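Local coordinates for CoA binding domain protein (Escherichia coli, PDB 3QA9) that belongs to the CoA-binding domain proteins, a family with a Rossmann-like fold, although its precise function is not established, at residues R13-R18 and I123-R128. Numbering follows the deposited sequence.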
loop_
_atom_site.group_PDB
_atom_site.type_symbol
_atom_site.label_atom_id
_atom_site.label_comp_id
_atom_site.label_asym_id
_atom_site.label_seq_id
_atom_site.Cartn_x
_atom_site.Cartn_y
_atom_site.Cartn_z
ATOM N N ARG A 13 -5.092 13.044 -0.391
ATOM C CA ARG A 13 -3.924 13.909 -0.463
ATOM C C ARG A 13 -3.191 13.882 0.876
ATOM O O ARG A 13 -1.968 13.808 0.927
ATOM C CB ARG A 13 -4.333 15.355 -0.800
ATOM C CG ARG A 13 -3.139 16.236 -1.157
ATOM C CD ARG A 13 -3.520 17.721 -1.308
ATOM N NE ARG A 13 -4.086 18.234 -0.067
ATOM C CZ ARG A 13 -3.407 18.490 1.047
ATOM N NH1 ARG A 13 -2.102 18.302 1.111
ATOM N NH2 ARG A 13 -4.058 18.902 2.120
ATOM N N GLU A 14 -3.948 13.947 1.961
ATOM C CA GLU A 14 -3.354 13.928 3.293
ATOM C C GLU A 14 -2.611 12.635 3.578
ATOM O O GLU A 14 -1.530 12.635 4.154
ATOM C CB GLU A 14 -4.437 14.153 4.356
ATOM C CG GLU A 14 -4.967 15.573 4.351
ATOM C CD GLU A 14 -6.046 15.834 5.389
ATOM O OE1 GLU A 14 -6.003 15.216 6.462
ATOM O OE2 GLU A 14 -6.923 16.678 5.131
ATOM N N ILE A 15 -3.201 11.525 3.168
ATOM C CA ILE A 15 -2.572 10.231 3.379
ATOM C C ILE A 15 -1.226 10.148 2.667
ATOM O O ILE A 15 -0.230 9.705 3.241
ATOM C CB ILE A 15 -3.484 9.103 2.869
ATOM C CG1 ILE A 15 -4.718 8.994 3.773
ATOM C CG2 ILE A 15 -2.722 7.796 2.826
ATOM C CD1 ILE A 15 -5.798 8.094 3.206
ATOM N N LEU A 16 -1.200 10.584 1.414
ATOM C CA LEU A 16 0.022 10.543 0.616
ATOM C C LEU A 16 1.081 11.525 1.086
ATOM O O LEU A 16 2.277 11.280 0.929
ATOM C CB LEU A 16 -0.300 10.824 -0.846
ATOM C CG LEU A 16 -1.161 9.783 -1.562
ATOM C CD1 LEU A 16 -1.501 10.294 -2.951
ATOM C CD2 LEU A 16 -0.421 8.453 -1.632
ATOM N N THR A 17 0.645 12.643 1.650
ATOM C CA THR A 17 1.593 13.631 2.121
ATOM C C THR A 17 2.127 13.363 3.513
ATOM O O THR A 17 3.288 13.609 3.793
ATOM C CB THR A 17 0.983 15.039 2.087
ATOM O OG1 THR A 17 -0.209 15.063 2.868
ATOM C CG2 THR A 17 0.654 15.424 0.703
ATOM N N ARG A 18 1.283 12.844 4.389
ATOM C CA ARG A 18 1.698 12.604 5.765
ATOM C C ARG A 18 2.409 11.296 6.098
ATOM O O ARG A 18 3.238 11.249 7.011
ATOM C CB ARG A 18 0.487 12.774 6.690
ATOM C CG ARG A 18 -0.171 14.134 6.552
ATOM C CD ARG A 18 -1.365 14.287 7.474
ATOM N NE ARG A 18 -2.015 15.585 7.298
ATOM C CZ ARG A 18 -3.082 15.988 7.979
ATOM N NH1 ARG A 18 -3.627 15.192 8.891
ATOM N NH2 ARG A 18 -3.605 17.187 7.750
ATOM N N ILE A 123 -7.741 3.668 8.506
ATOM C CA ILE A 123 -8.410 4.289 7.380
ATOM C C ILE A 123 -8.274 3.284 6.251
ATOM O O ILE A 123 -7.292 2.559 6.156
ATOM C CB ILE A 123 -7.754 5.625 7.005
ATOM C CG1 ILE A 123 -8.003 6.643 8.128
ATOM C CG2 ILE A 123 -8.325 6.144 5.691
ATOM C CD1 ILE A 123 -7.328 7.982 7.882
ATOM N N ILE A 124 -9.291 3.261 5.406
ATOM C CA ILE A 124 -9.416 2.348 4.282
ATOM C C ILE A 124 -9.420 3.150 2.975
ATOM O O ILE A 124 -10.159 4.110 2.863
ATOM C CB ILE A 124 -10.794 1.574 4.419
ATOM C CG1 ILE A 124 -10.733 0.473 5.479
ATOM C CG2 ILE A 124 -11.222 1.008 3.143
ATOM C CD1 ILE A 124 -9.397 0.011 5.835
ATOM N N VAL A 125 -8.585 2.781 2.008
ATOM C CA VAL A 125 -8.593 3.432 0.694
ATOM C C VAL A 125 -8.901 2.251 -0.218
ATOM O O VAL A 125 -8.290 1.197 -0.076
ATOM C CB VAL A 125 -7.223 4.048 0.312
ATOM C CG1 VAL A 125 -7.315 4.685 -1.075
ATOM C CG2 VAL A 125 -6.826 5.106 1.334
ATOM N N ALA A 126 -9.857 2.393 -1.129
ATOM C CA ALA A 126 -10.198 1.257 -1.976
ATOM C C ALA A 126 -10.443 1.593 -3.435
ATOM O O ALA A 126 -11.050 2.615 -3.777
ATOM C CB ALA A 126 -11.410 0.530 -1.394
ATOM N N ASN A 127 -9.963 0.692 -4.280
ATOM C CA ASN A 127 -10.058 0.810 -5.721
ATOM C C ASN A 127 -9.400 2.096 -6.229
ATOM O O ASN A 127 -9.958 2.831 -7.039
ATOM C CB ASN A 127 -11.510 0.728 -6.190
ATOM C CG ASN A 127 -11.621 0.160 -7.595
ATOM O OD1 ASN A 127 -12.386 0.646 -8.409
ATOM N ND2 ASN A 127 -10.855 -0.884 -7.873
ATOM N N ARG A 128 -8.205 2.354 -5.712
ATOM C CA ARG A 128 -7.376 3.484 -6.101
ATOM C C ARG A 128 -5.962 2.955 -6.239
ATOM O O ARG A 128 -5.653 1.889 -5.743
ATOM C CB ARG A 128 -7.379 4.579 -5.034
ATOM C CG ARG A 128 -8.731 5.144 -4.726
ATOM C CD ARG A 128 -8.598 6.412 -3.948
ATOM N NE ARG A 128 -9.827 6.791 -3.253
ATOM C CZ ARG A 128 -10.515 7.893 -3.505
ATOM N NH1 ARG A 128 -10.098 8.719 -4.447
ATOM N NH2 ARG A 128 -11.601 8.175 -2.804
#
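Ile15, on the last turns of helix 9-18, faces Ile123 and Val125 on strand 123-126, and the backbones stay well apart, the closest alpha carbons, Ile15 CA and Ile123 CA, being 9.2 Å from each other. Side chains alone bridge that gap. Ile15 supplies a single methyl group, CD1, from the helix side. With chi1 at -69° its CG1 branch stands anti to the carbonyl carbon, and an extended chi2 of 169° carries CD1 out to the full length of the chain. There it meets Val125 tip to tip, Ile15 CD1 lying 3.7 Å from Val125 CG2, the branch of the valine that sits beside its backbone N. The second touch is slightly longer and comes from a different direction: Ile123 and Ile15 run alongside one another pointing opposite ways, with Ile123 CG2 4.0 Å from Ile15 CD1. Ile123 and Val125, two residues apart on the strand, thus present their CG2 methyls to the same isoleucine tip, while the intervening Ile124 turns to the other face and packs on Val102.

The strand is the outermost of a parallel sheet on this side, hydrogen-bonded along one edge to strand 101-104, and the contact lays the N-terminal helix against one face of it. Ile12, about one turn earlier in helix 9-18, also packs against Val125, and Leu16 continues the apolar patch onto Trp103 of the adjoining strand. The join is a small worked case of helix-on-sheet packing in a Rossmann-like domain. No hydrogen bond or salt bridge crosses between the two segments, and only about 101 Å² is buried between them; their direct attachment therefore rests on van der Waals contact between three methyl groups, with water excluded chiefly around the buried Ile15 and Val125, while Ile123 lies at the solvent-exposed border.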